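Local coordinates for protein carbonic anhydrase (Sordaria macrospora, PDB 4O1K) that catalyses the reversible hydration of carbon dioxide to bicarbonate as a tetrameric, zinc-dependent beta-carbonic anhydrase, at residues A178-Y183 against D216-Y221; T30-V33 against D38-K41; R157-V162 against N197-L202. One frame throughout, in Å; residues are numbered along the deposited sequence. Where two conformers were deposited one is given.

In the fold
Following the chain from the N terminus, contact 2 closes first: it brings the end of helix 16-35 against the start of helix 39-44 across a short loop, ahead of the first strand of the sheet. The other two contacts cross, their segments alternating along the chain. Contact 3 runs from helix 154-174 to the turn between strands 190-197 and 202-205, and contact 1 from the next helix, 177-186, to segment 216-221 on helix 210-218. Contact 1 lies about 43 Å from contact 2, centre to centre, and beside the second subunit, whereas contacts 2 and 3, with centres about 35 Å apart, both touch the third subunit.

Contact 1. Residues A178-Y183 against D216-Y221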
ATOM      1  N   ALA A 178      15.199   0.880  10.477  1.00 39.27           N
ATOM      2  CA  ALA A 178      16.429   0.405   9.847  1.00 41.74           C
ATOM      3  C   ALA A 178      17.486   1.490   9.940  1.00 37.35           C
ATOM      4  O   ALA A 178      18.617   1.252  10.422  1.00 42.21           O
ATOM      5  CB  ALA A 178      16.161   0.055   8.388  1.00 41.69           C
ATOM      6  N   LEU A 179      17.117   2.677   9.459  1.00 31.57           N
ATOM      7  CA  LEU A 179      18.028   3.828   9.461  1.00 33.36           C
ATOM      8  C   LEU A 179      18.552   4.130  10.858  1.00 33.35           C
ATOM      9  O   LEU A 179      19.766   4.271  11.060  1.00 33.18           O
ATOM     10  CB  LEU A 179      17.351   5.091   8.914  1.00 32.73           C
ATOM     11  CG  LEU A 179      18.458   6.145   9.013  1.00 36.83           C
ATOM     12  CD1 LEU A 179      18.951   6.572   7.667  1.00 38.23           C
ATOM     13  CD2 LEU A 179      18.162   7.325   9.931  1.00 34.74           C
ATOM     14  N   GLN A 180      17.647   4.223  11.832  0.60 31.45           N
ATOM     15  CA  GLN A 180      18.064   4.590  13.187  0.60 34.32           C
ATOM     16  C   GLN A 180      18.980   3.553  13.824  0.60 38.14           C
ATOM     17  O   GLN A 180      20.002   3.901  14.425  0.60 39.52           O
ATOM     18  CB  GLN A 180      16.855   4.858  14.097  0.60 35.22           C
ATOM     19  CG  GLN A 180      17.291   5.393  15.458  0.60 36.78           C
ATOM     20  CD  GLN A 180      16.135   5.643  16.400  0.60 41.12           C
ATOM     21  OE1 GLN A 180      16.280   5.523  17.619  0.60 42.18           O
ATOM     22  NE2 GLN A 180      14.984   6.008  15.844  0.60 37.39           N
ATOM     23  N   GLN A 181      18.613   2.283  13.695  1.00 42.69           N
ATOM     24  CA  GLN A 181      19.430   1.198  14.235  1.00 47.12           C
ATOM     25  C   GLN A 181      20.826   1.212  13.620  1.00 48.23           C
ATOM     26  O   GLN A 181      21.832   1.234  14.349  1.00 51.50           O
ATOM     27  CB  GLN A 181      18.750  -0.153  14.001  1.00 51.75           C
ATOM     28  CG  GLN A 181      17.506  -0.383  14.875  1.00 57.35           C
ATOM     29  CD  GLN A 181      16.593  -1.461  14.320  1.00 63.12           C
ATOM     30  OE1 GLN A 181      16.603  -1.744  13.118  1.00 65.91           O
ATOM     31  NE2 GLN A 181      15.791  -2.064  15.188  1.00 64.03           N
ATOM     32  N   SER A 182      20.889   1.220  12.288  1.00 46.07           N
ATOM     33  CA  SER A 182      22.182   1.251  11.605  1.00 43.01           C
ATOM     34  C   SER A 182      23.002   2.466  12.021  1.00 42.13           C
ATOM     35  O   SER A 182      24.206   2.349  12.293  1.00 44.25           O
ATOM     36  CB  SER A 182      22.006   1.211  10.077  1.00 40.37           C
ATOM     37  OG  SER A 182      23.259   0.979   9.439  1.00 40.84           O
ATOM     38  N   TYR A 183      22.368   3.632  12.093  1.00 42.20           N
ATOM     39  CA  TYR A 183      23.105   4.840  12.439  1.00 45.67           C
ATOM     40  C   TYR A 183      23.665   4.790  13.858  1.00 47.99           C
ATOM     41  O   TYR A 183      24.828   5.165  14.094  1.00 44.29           O
ATOM     42  CB  TYR A 183      22.270   6.102  12.237  1.00 47.09           C
ATOM     43  CG  TYR A 183      23.125   7.339  12.363  1.00 49.56           C
ATOM     44  CD1 TYR A 183      23.084   8.132  13.508  1.00 51.41           C
ATOM     45  CD2 TYR A 183      24.016   7.683  11.357  1.00 50.13           C
ATOM     46  CE1 TYR A 183      23.887   9.253  13.627  1.00 54.22           C
ATOM     47  CE2 TYR A 183      24.825   8.796  11.471  1.00 52.68           C
ATOM     48  CZ  TYR A 183      24.756   9.576  12.597  1.00 57.20           C
ATOM     49  OH  TYR A 183      25.568  10.685  12.695  1.00 61.52           O
ATOM     50  N   ASP A 216      14.917  15.208  16.921  1.00 56.69           N
ATOM     51  CA  ASP A 216      13.501  15.590  17.018  1.00 60.27           C
ATOM     52  C   ASP A 216      12.572  14.390  16.960  1.00 55.72           C
ATOM     53  O   ASP A 216      11.615  14.285  17.736  1.00 54.64           O
ATOM     54  CB  ASP A 216      13.122  16.543  15.889  1.00 66.99           C
ATOM     55  CG  ASP A 216      13.800  17.879  16.011  1.00 77.51           C
ATOM     56  OD1 ASP A 216      14.792  17.975  16.771  1.00 83.37           O
ATOM     57  OD2 ASP A 216      13.342  18.833  15.346  1.00 79.57           O
ATOM     58  N   ILE A 217      12.850  13.491  16.017  1.00 49.81           N
ATOM     59  CA  ILE A 217      12.100  12.255  15.882  1.00 46.61           C
ATOM     60  C   ILE A 217      12.280  11.362  17.113  1.00 45.28           C
ATOM     61  O   ILE A 217      11.356  10.655  17.508  1.00 44.24           O
ATOM     62  CB  ILE A 217      12.497  11.512  14.595  1.00 47.22           C
ATOM     63  CG1 ILE A 217      11.997  12.285  13.380  1.00 49.92           C
ATOM     64  CG2 ILE A 217      11.909  10.114  14.568  1.00 45.95           C
ATOM     65  CD1 ILE A 217      12.665  11.889  12.071  1.00 50.70           C
ATOM     66  N   GLN A 218      13.454  11.422  17.746  1.00 41.38           N
ATOM     67  CA  GLN A 218      13.743  10.538  18.875  1.00 43.16           C
ATOM     68  C   GLN A 218      12.992  10.884  20.168  1.00 45.12           C
ATOM     69  O   GLN A 218      12.979  10.087  21.096  1.00 51.11           O
ATOM     70  CB  GLN A 218      15.255  10.468  19.138  1.00 50.00           C
ATOM     71  CG  GLN A 218      15.988   9.527  18.161  1.00 50.40           C
ATOM     72  CD  GLN A 218      17.483   9.472  18.420  1.00 53.64           C
ATOM     73  OE1 GLN A 218      18.117  10.493  18.697  1.00 54.25           O
ATOM     74  NE2 GLN A 218      18.052   8.274  18.328  1.00 55.11           N
ATOM     75  N   LYS A 219      12.375  12.059  20.229  1.00 47.47           N
ATOM     76  CA  LYS A 219      11.654  12.482  21.426  1.00 54.39           C
ATOM     77  C   LYS A 219      10.589  11.474  21.889  1.00 55.72           C
ATOM     78  O   LYS A 219      10.353  11.319  23.090  1.00 59.11           O
ATOM     79  CB  LYS A 219      11.066  13.873  21.207  1.00 58.51           C
ATOM     80  CG  LYS A 219      12.164  14.904  20.915  1.00 62.48           C
ATOM     81  CD  LYS A 219      11.661  16.330  20.899  1.00 66.26           C
ATOM     82  CE  LYS A 219      12.805  17.288  21.192  1.00 70.57           C
ATOM     83  NZ  LYS A 219      13.352  17.085  22.567  1.00 73.89           N
ATOM     84  N   ILE A 220       9.986  10.767  20.939  1.00 55.47           N
ATOM     85  CA  ILE A 220       9.023   9.715  21.254  1.00 57.46           C
ATOM     86  C   ILE A 220       9.384   8.353  20.636  1.00 61.01           C
ATOM     87  O   ILE A 220       8.735   7.338  20.926  1.00 64.85           O
ATOM     88  CB  ILE A 220       7.606  10.112  20.814  1.00 55.09           C
ATOM     89  CG1 ILE A 220       7.617  10.579  19.356  1.00 51.87           C
ATOM     90  CG2 ILE A 220       7.077  11.211  21.710  1.00 58.17           C
ATOM     91  CD1 ILE A 220       6.265  10.442  18.645  1.00 47.63           C
ATOM     92  N   TYR A 221      10.412   8.321  19.793  1.00 59.08           N
ATOM     93  CA  TYR A 221      10.844   7.063  19.198  1.00 57.94           C
ATOM     94  C   TYR A 221      12.364   6.840  19.288  1.00 60.34           C
ATOM     95  O   TYR A 221      13.045   6.731  18.262  1.00 56.23           O
ATOM     96  CB  TYR A 221      10.356   6.969  17.745  1.00 55.46           C
ATOM     97  CG  TYR A 221      10.272   5.556  17.220  1.00 53.70           C
ATOM     98  CD1 TYR A 221       9.487   4.601  17.867  1.00 53.27           C
ATOM     99  CD2 TYR A 221      10.976   5.172  16.084  1.00 54.73           C
ATOM    100  CE1 TYR A 221       9.402   3.293  17.392  1.00 55.50           C
ATOM    101  CE2 TYR A 221      10.900   3.865  15.594  1.00 55.39           C
ATOM    102  CZ  TYR A 221      10.113   2.931  16.255  1.00 56.76           C
ATOM    103  OH  TYR A 221      10.038   1.639  15.771  1.00 56.09           O
TER
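Gln180 makes a buried polar contact with Gln218 and Tyr221, joining helix 177-186 to the C-terminal part of helix 210-218 and the residues after it. The CG of Gln180 stands anti to the backbone N (chi1 -174°), and the extended chain carries the carboxamide straight out to segment 216-221. There the two ends of the amide do different work. NE2 of Gln180 donates to the backbone O of Tyr221 at 3.2 Å, nearly along the C=O axis, with the acceptor close to the amide plane. OE1 of Gln180 receives a straight but long and weak bond from NE2 of Gln218 at 3.3 Å, the two amide planes standing 82° apart; its stronger partner is the backbone N of Leu223. One glutamine thus ties the C-terminal helix and tail to the helical layer beside the mixed sheet of the beta-carbonic anhydrase fold, and its bonds would favour this orientation of the carboxamide in the conformer described. The Tyr221 ring stands perpendicular to the Gln180 amide, with CD2 of Tyr221 at 4.1 Å from NE2 of Gln180. Beyond this contact Tyr221 serves the assembly: its OH is hydrogen-bonded to the backbone O of Lys125 of the second subunit, and Arg138 of that subunit makes a cation-pi contact with its ring. Leu214 of helix 210-218 also packs against the Gln180 side chain.

Contact 2. Residues T30-V33 against D38-K41; sequences TEQV and DFFK
Gln32 lies over one face of the Phe39 ring, the main contact between the last turns of helix 16-35 and the first turn of helix 39-44. Its CB comes to the ring margin, 4.0 Å from CD2 of Phe39. CG sits above the middle of the ring, close to its normal, in a CH-pi contact. Beyond it the bend at chi2 (63°) takes the carboxamide out over the opposite rim, by CE1 and CZ. CD lies 4.0 Å from CE1 of Phe39, and NE2 reaches 3.6 Å from the same CE1. The amide is tilted 70° from the ring plane, so it does not stack flat. Phe39 offers its face because its CG is anti to the backbone N (chi1 -178°), swinging the ring toward helix 16-35. With the Phe39 ring gone, as in an alanine here, the methylenes of Gln32 would probably lose their aromatic platform and its carboxamide be freer to turn. Next to this pair, CG2 of Val33 meets the Phe40 ring at CD2, 4.1 Å away. The two phenylalanines also pack on each other: CD2 of Phe39 lies 3.5 Å above the Phe40 ring plane, offset toward its rim. In the assembly Phe39 packs on Ile61 and Phe40 on Gly201, both of the third subunit. Here two consecutive helices joined by a short loop pack where they meet, in the N-terminal helical region ahead of the sheet, placed so that the aromatic residues also take part in a subunit interface of the tetramer.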
ATOM      1  N   THR A  30      28.682  -1.826 -28.077  1.00 63.60           N
ATOM      2  CA  THR A  30      29.899  -1.917 -28.877  1.00 68.98           C
ATOM      3  C   THR A  30      30.886  -0.799 -28.530  1.00 76.12           C
ATOM      4  O   THR A  30      32.086  -1.042 -28.353  1.00 78.51           O
ATOM      5  CB  THR A  30      29.588  -1.865 -30.384  1.00 68.42           C
ATOM      6  OG1 THR A  30      28.516  -2.762 -30.693  1.00 65.25           O
ATOM      7  CG2 THR A  30      30.807  -2.268 -31.189  1.00 70.84           C
ATOM      8  N   GLU A  31      30.373   0.423 -28.443  1.00 81.01           N
ATOM      9  CA  GLU A  31      31.195   1.583 -28.121  1.00 86.34           C
ATOM     10  C   GLU A  31      31.703   1.523 -26.678  1.00 84.37           C
ATOM     11  O   GLU A  31      32.796   2.005 -26.381  1.00 85.71           O
ATOM     12  CB  GLU A  31      30.416   2.886 -28.363  1.00 93.71           C
ATOM     13  CG  GLU A  31      29.207   3.074 -27.438  1.00 99.86           C
ATOM     14  CD  GLU A  31      28.499   4.415 -27.616  1.00105.07           C
ATOM     15  OE1 GLU A  31      28.721   5.082 -28.653  1.00107.39           O
ATOM     16  OE2 GLU A  31      27.714   4.795 -26.714  1.00105.69           O
ATOM     17  N   GLN A  32      30.915   0.928 -25.785  1.00 77.55           N
ATOM     18  CA  GLN A  32      31.316   0.819 -24.388  1.00 77.52           C
ATOM     19  C   GLN A  32      32.489  -0.159 -24.243  1.00 78.93           C
ATOM     20  O   GLN A  32      33.358   0.027 -23.385  1.00 78.81           O
ATOM     21  CB  GLN A  32      30.127   0.403 -23.515  1.00 76.81           C
ATOM     22  CG  GLN A  32      30.027   1.166 -22.206  1.00 77.40           C
ATOM     23  CD  GLN A  32      29.794   2.652 -22.387  1.00 75.18           C
ATOM     24  OE1 GLN A  32      29.301   3.096 -23.423  1.00 73.47           O
ATOM     25  NE2 GLN A  32      30.146   3.429 -21.372  1.00 76.13           N
ATOM     26  N   VAL A  33      32.502  -1.194 -25.087  1.00 79.77           N
ATOM     27  CA  VAL A  33      33.644  -2.108 -25.206  1.00 80.56           C
ATOM     28  C   VAL A  33      34.801  -1.376 -25.881  1.00 83.34           C
ATOM     29  O   VAL A  33      35.960  -1.521 -25.490  1.00 85.40           O
ATOM     30  CB  VAL A  33      33.287  -3.384 -26.000  1.00 78.57           C
ATOM     31  CG1 VAL A  33      34.545  -4.137 -26.419  1.00 79.39           C
ATOM     32  CG2 VAL A  33      32.376  -4.286 -25.174  1.00 77.21           C
ATOM     33  N   ASP A  38      37.012  -4.156 -20.506  1.00 65.40           N
ATOM     34  CA  ASP A  38      36.525  -4.858 -19.311  1.00 64.86           C
ATOM     35  C   ASP A  38      35.229  -4.261 -18.767  1.00 61.32           C
ATOM     36  O   ASP A  38      34.833  -4.560 -17.637  1.00 57.92           O
ATOM     37  CB  ASP A  38      37.572  -4.835 -18.193  1.00 68.55           C
ATOM     38  CG  ASP A  38      38.841  -5.577 -18.561  1.00 73.96           C
ATOM     39  OD1 ASP A  38      38.765  -6.501 -19.396  1.00 74.50           O
ATOM     40  OD2 ASP A  38      39.911  -5.232 -18.006  1.00 77.94           O
ATOM     41  N   PHE A  39      34.574  -3.420 -19.568  1.00 61.27           N
ATOM     42  CA  PHE A  39      33.378  -2.710 -19.123  1.00 59.65           C
ATOM     43  C   PHE A  39      32.324  -3.683 -18.607  1.00 59.30           C
ATOM     44  O   PHE A  39      31.749  -3.477 -17.534  1.00 56.89           O
ATOM     45  CB  PHE A  39      32.797  -1.838 -20.245  1.00 59.47           C
ATOM     46  CG  PHE A  39      31.594  -1.041 -19.821  1.00 59.59           C
ATOM     47  CD1 PHE A  39      31.742   0.206 -19.236  1.00 58.24           C
ATOM     48  CD2 PHE A  39      30.314  -1.549 -19.992  1.00 59.16           C
ATOM     49  CE1 PHE A  39      30.636   0.938 -18.827  1.00 60.68           C
ATOM     50  CE2 PHE A  39      29.204  -0.829 -19.584  1.00 60.61           C
ATOM     51  CZ  PHE A  39      29.362   0.418 -18.999  1.00 60.73           C
ATOM     52  N   PHE A  40      32.083  -4.749 -19.366  1.00 59.32           N
ATOM     53  CA  PHE A  40      31.059  -5.722 -19.000  1.00 61.11           C
ATOM     54  C   PHE A  40      31.616  -6.803 -18.083  1.00 64.97           C
ATOM     55  O   PHE A  40      30.866  -7.576 -17.489  1.00 65.76           O
ATOM     56  CB  PHE A  40      30.390  -6.307 -20.255  1.00 59.62           C
ATOM     57  CG  PHE A  40      29.460  -5.344 -20.919  1.00 59.57           C
ATOM     58  CD1 PHE A  40      28.474  -4.708 -20.170  1.00 58.28           C
ATOM     59  CD2 PHE A  40      29.602  -5.017 -22.264  1.00 59.41           C
ATOM     60  CE1 PHE A  40      27.620  -3.781 -20.748  1.00 57.30           C
ATOM     61  CE2 PHE A  40      28.748  -4.092 -22.859  1.00 57.87           C
ATOM     62  CZ  PHE A  40      27.756  -3.469 -22.094  1.00 57.35           C
ATOM     63  N   LYS A  41      32.938  -6.835 -17.961  1.00 68.59           N
ATOM     64  CA  LYS A  41      33.591  -7.693 -16.984  1.00 72.54           C
ATOM     65  C   LYS A  41      33.502  -7.032 -15.600  1.00 74.13           C
ATOM     66  O   LYS A  41      33.179  -7.687 -14.604  1.00 74.54           O
ATOM     67  CB  LYS A  41      35.043  -7.925 -17.393  1.00 75.60           C
ATOM     68  CG  LYS A  41      35.634  -9.236 -16.928  1.00 78.96           C
ATOM     69  CD  LYS A  41      36.824  -9.624 -17.808  1.00 84.00           C
ATOM     70  CE  LYS A  41      36.445  -9.633 -19.289  1.00 86.82           C
ATOM     71  NZ  LYS A  41      37.636  -9.768 -20.180  1.00 89.46           N
TER

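Contact 3. Residues R157-V162 against N197-L202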
ATOM      1  N   ARG A 157       7.387  30.045  -5.151  1.00 43.94           N
ATOM      2  CA  ARG A 157       6.655  29.185  -4.217  1.00 39.69           C
ATOM      3  C   ARG A 157       6.773  27.701  -4.569  1.00 38.80           C
ATOM      4  O   ARG A 157       6.973  26.866  -3.690  1.00 40.24           O
ATOM      5  CB  ARG A 157       5.179  29.594  -4.142  1.00 38.59           C
ATOM      6  CG  ARG A 157       4.485  29.115  -2.883  1.00 40.07           C
ATOM      7  CD  ARG A 157       3.018  29.479  -2.890  1.00 45.57           C
ATOM      8  NE  ARG A 157       2.844  30.885  -3.229  1.00 50.10           N
ATOM      9  CZ  ARG A 157       2.052  31.314  -4.209  1.00 54.07           C
ATOM     10  NH1 ARG A 157       1.353  30.446  -4.934  1.00 54.79           N
ATOM     11  NH2 ARG A 157       1.960  32.611  -4.471  1.00 55.32           N
ATOM     12  N   TYR A 158       6.685  27.414  -5.855  0.70 40.23           N
ATOM     13  CA  TYR A 158       6.721  26.064  -6.378  0.70 42.31           C
ATOM     14  C   TYR A 158       8.107  25.437  -6.145  0.70 40.54           C
ATOM     15  O   TYR A 158       8.226  24.276  -5.728  0.70 38.62           O
ATOM     16  CB  TYR A 158       6.353  26.177  -7.858  0.70 46.10           C
ATOM     17  CG  TYR A 158       6.561  24.961  -8.708  0.70 44.47           C
ATOM     18  CD1 TYR A 158       6.399  23.687  -8.203  0.70 41.38           C
ATOM     19  CD2 TYR A 158       6.910  25.099 -10.040  0.70 47.75           C
ATOM     20  CE1 TYR A 158       6.602  22.578  -9.001  0.70 42.93           C
ATOM     21  CE2 TYR A 158       7.096  24.004 -10.842  0.70 47.31           C
ATOM     22  CZ  TYR A 158       6.948  22.746 -10.311  0.70 46.59           C
ATOM     23  OH  TYR A 158       7.129  21.652 -11.106  0.70 49.96           O
ATOM     24  N   GLU A 159       9.152  26.225  -6.373  1.00 40.25           N
ATOM     25  CA  GLU A 159      10.532  25.767  -6.170  1.00 38.94           C
ATOM     26  C   GLU A 159      10.775  25.522  -4.679  1.00 35.87           C
ATOM     27  O   GLU A 159      11.434  24.532  -4.281  1.00 38.07           O
ATOM     28  CB  GLU A 159      11.533  26.774  -6.765  1.00 42.69           C
ATOM     29  CG  GLU A 159      11.348  26.943  -8.274  1.00 48.66           C
ATOM     30  CD  GLU A 159      12.419  27.802  -8.927  1.00 59.72           C
ATOM     31  OE1 GLU A 159      13.105  28.577  -8.214  1.00 61.78           O
ATOM     32  OE2 GLU A 159      12.568  27.693 -10.165  1.00 63.25           O
ATOM     33  N   ARG A 160      10.209  26.405  -3.854  1.00 36.34           N
ATOM     34  CA  ARG A 160      10.359  26.249  -2.421  1.00 35.17           C
ATOM     35  C   ARG A 160       9.664  24.972  -1.992  1.00 34.90           C
ATOM     36  O   ARG A 160      10.189  24.247  -1.167  1.00 32.46           O
ATOM     37  CB  ARG A 160       9.807  27.460  -1.653  1.00 38.18           C
ATOM     38  CG  ARG A 160      10.158  27.473  -0.160  1.00 38.72           C
ATOM     39  CD  ARG A 160      11.678  27.346   0.097  1.00 39.40           C
ATOM     40  NE  ARG A 160      11.960  27.201   1.523  1.00 41.42           N
ATOM     41  CZ  ARG A 160      12.950  26.464   2.018  1.00 44.39           C
ATOM     42  NH1 ARG A 160      13.758  25.809   1.202  1.00 41.80           N
ATOM     43  NH2 ARG A 160      13.126  26.370   3.327  1.00 46.53           N
ATOM     44  N   LEU A 161       8.478  24.702  -2.542  1.00 33.98           N
ATOM     45  CA  LEU A 161       7.757  23.453  -2.254  1.00 30.97           C
ATOM     46  C   LEU A 161       8.555  22.219  -2.654  1.00 31.28           C
ATOM     47  O   LEU A 161       8.545  21.198  -1.953  1.00 26.32           O
ATOM     48  CB  LEU A 161       6.411  23.431  -2.981  1.00 34.60           C
ATOM     49  CG  LEU A 161       5.572  22.165  -2.793  1.00 33.00           C
ATOM     50  CD1 LEU A 161       5.318  21.885  -1.319  1.00 32.47           C
ATOM     51  CD2 LEU A 161       4.259  22.272  -3.554  1.00 31.02           C
ATOM     52  N   VAL A 162       9.241  22.299  -3.785  1.00 26.09           N
ATOM     53  CA  VAL A 162      10.070  21.182  -4.241  1.00 25.90           C
ATOM     54  C   VAL A 162      11.119  20.910  -3.165  1.00 27.42           C
ATOM     55  O   VAL A 162      11.359  19.724  -2.763  1.00 27.44           O
ATOM     56  CB  VAL A 162      10.760  21.535  -5.577  1.00 31.87           C
ATOM     57  CG1 VAL A 162      11.970  20.656  -5.825  1.00 34.00           C
ATOM     58  CG2 VAL A 162       9.763  21.401  -6.740  1.00 35.92           C
ATOM     59  N   ASN A 197      18.661  20.773 -11.084  1.00 28.97           N
ATOM     60  CA  ASN A 197      18.141  21.934 -11.778  1.00 30.89           C
ATOM     61  C   ASN A 197      18.408  21.699 -13.264  1.00 32.41           C
ATOM     62  O   ASN A 197      19.576  21.765 -13.718  1.00 36.19           O
ATOM     63  CB  ASN A 197      18.891  23.201 -11.314  1.00 38.57           C
ATOM     64  CG  ASN A 197      18.241  24.490 -11.804  1.00 46.80           C
ATOM     65  OD1 ASN A 197      17.352  24.478 -12.658  1.00 50.46           O
ATOM     66  ND2 ASN A 197      18.691  25.610 -11.264  1.00 44.66           N
ATOM     67  N   PHE A 198      17.347  21.423 -14.017  1.00 35.94           N
ATOM     68  CA  PHE A 198      17.447  21.082 -15.432  1.00 42.43           C
ATOM     69  C   PHE A 198      17.940  22.263 -16.271  1.00 42.11           C
ATOM     70  O   PHE A 198      18.314  22.084 -17.434  1.00 45.49           O
ATOM     71  CB  PHE A 198      16.071  20.649 -15.944  1.00 49.56           C
ATOM     72  CG  PHE A 198      15.055  21.760 -15.925  1.00 59.32           C
ATOM     73  CD1 PHE A 198      14.258  21.971 -14.812  1.00 62.60           C
ATOM     74  CD2 PHE A 198      14.915  22.610 -17.015  1.00 64.47           C
ATOM     75  CE1 PHE A 198      13.328  23.001 -14.787  1.00 65.66           C
ATOM     76  CE2 PHE A 198      13.988  23.647 -17.001  1.00 66.89           C
ATOM     77  CZ  PHE A 198      13.193  23.841 -15.885  1.00 66.96           C
ATOM     78  N   ARG A 199      17.903  23.463 -15.693  1.00 41.15           N
ATOM     79  CA  ARG A 199      18.271  24.684 -16.406  1.00 48.06           C
ATOM     80  C   ARG A 199      19.771  24.858 -16.577  1.00 48.12           C
ATOM     81  O   ARG A 199      20.218  25.439 -17.577  1.00 44.60           O
ATOM     82  CB  ARG A 199      17.699  25.904 -15.685  1.00 55.86           C
ATOM     83  CG  ARG A 199      16.277  26.246 -16.103  1.00 62.21           C
ATOM     84  CD  ARG A 199      15.405  26.605 -14.919  1.00 68.93           C
ATOM     85  NE  ARG A 199      14.255  27.402 -15.335  1.00 75.70           N
ATOM     86  CZ  ARG A 199      13.123  27.508 -14.644  1.00 80.65           C
ATOM     87  NH1 ARG A 199      12.133  28.265 -15.105  1.00 80.87           N
ATOM     88  NH2 ARG A 199      12.976  26.856 -13.494  1.00 82.77           N
ATOM     89  N   ASP A 200      20.544  24.394 -15.592  1.00 51.01           N
ATOM     90  CA  ASP A 200      22.006  24.549 -15.628  1.00 51.43           C
ATOM     91  C   ASP A 200      22.723  23.232 -15.358  1.00 48.22           C
ATOM     92  O   ASP A 200      23.953  23.164 -15.393  1.00 49.73           O
ATOM     93  CB  ASP A 200      22.498  25.646 -14.673  1.00 55.30           C
ATOM     94  CG  ASP A 200      21.908  25.536 -13.267  1.00 58.42           C
ATOM     95  OD1 ASP A 200      21.528  24.414 -12.839  1.00 53.76           O
ATOM     96  OD2 ASP A 200      21.852  26.584 -12.574  1.00 58.68           O
ATOM     97  N   GLY A 201      21.943  22.198 -15.072  1.00 43.20           N
ATOM     98  CA  GLY A 201      22.475  20.860 -14.873  1.00 44.22           C
ATOM     99  C   GLY A 201      23.148  20.632 -13.533  1.00 45.75           C
ATOM    100  O   GLY A 201      23.783  19.593 -13.325  1.00 49.16           O
ATOM    101  N   LEU A 202      22.973  21.571 -12.609  1.00 38.96           N
ATOM    102  CA  LEU A 202      23.713  21.520 -11.356  1.00 41.99           C
ATOM    103  C   LEU A 202      22.918  20.864 -10.250  1.00 44.35           C
ATOM    104  O   LEU A 202      21.693  21.057 -10.152  1.00 40.96           O
ATOM    105  CB  LEU A 202      24.098  22.915 -10.905  1.00 48.28           C
ATOM    106  CG  LEU A 202      25.447  23.446 -11.365  1.00 54.26           C
ATOM    107  CD1 LEU A 202      25.278  24.369 -12.557  1.00 57.73           C
ATOM    108  CD2 LEU A 202      26.115  24.185 -10.225  1.00 53.93           C
TER
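Glu159 and Arg199 meet although their backbones stay well apart, the closest CA atoms of the helical segment 157-162 and the irregular turn 197-202 being 10.2 Å from each other, those of Glu159 and Asn197. The two long side chains span the gap. Glu159 extends beyond CG, and its OE2 comes 3.5 Å from NH2 of Arg199, a rather long salt bridge. The carboxylate and guanidinium planes are turned 76° apart, so the groups do not pair side by side. Arg199 has a stronger partner in Glu155, which takes its NH1; OE2 of Glu155 also lies close to OE2 of Glu159, and the guanidinium probably eases the repulsion between these two acids. CZ of Phe198 lies 3.5 Å above one face of the guanidinium, offset toward its rim. The turn carrying Arg199 is braced from within. OD1 of Asn197 accepts from the backbone N of Arg199 at 3.2 Å, from above the carbonyl plane, and OD1 of Asp200 accepts from the backbone N of Leu202, also at 3.2 Å. These are two successive Asx turns. Gly201, with its positive phi, and Leu202 both face Asn197, forming a G1 beta bulge in the hairpin connection between antiparallel strands 190-197 and 202-205, at the edge, within this chain, of the sheet whose strands 51-56 and 106-112 carry the zinc ligands Cys56, Asp58, His112 and Cys115 at or just beyond their ends.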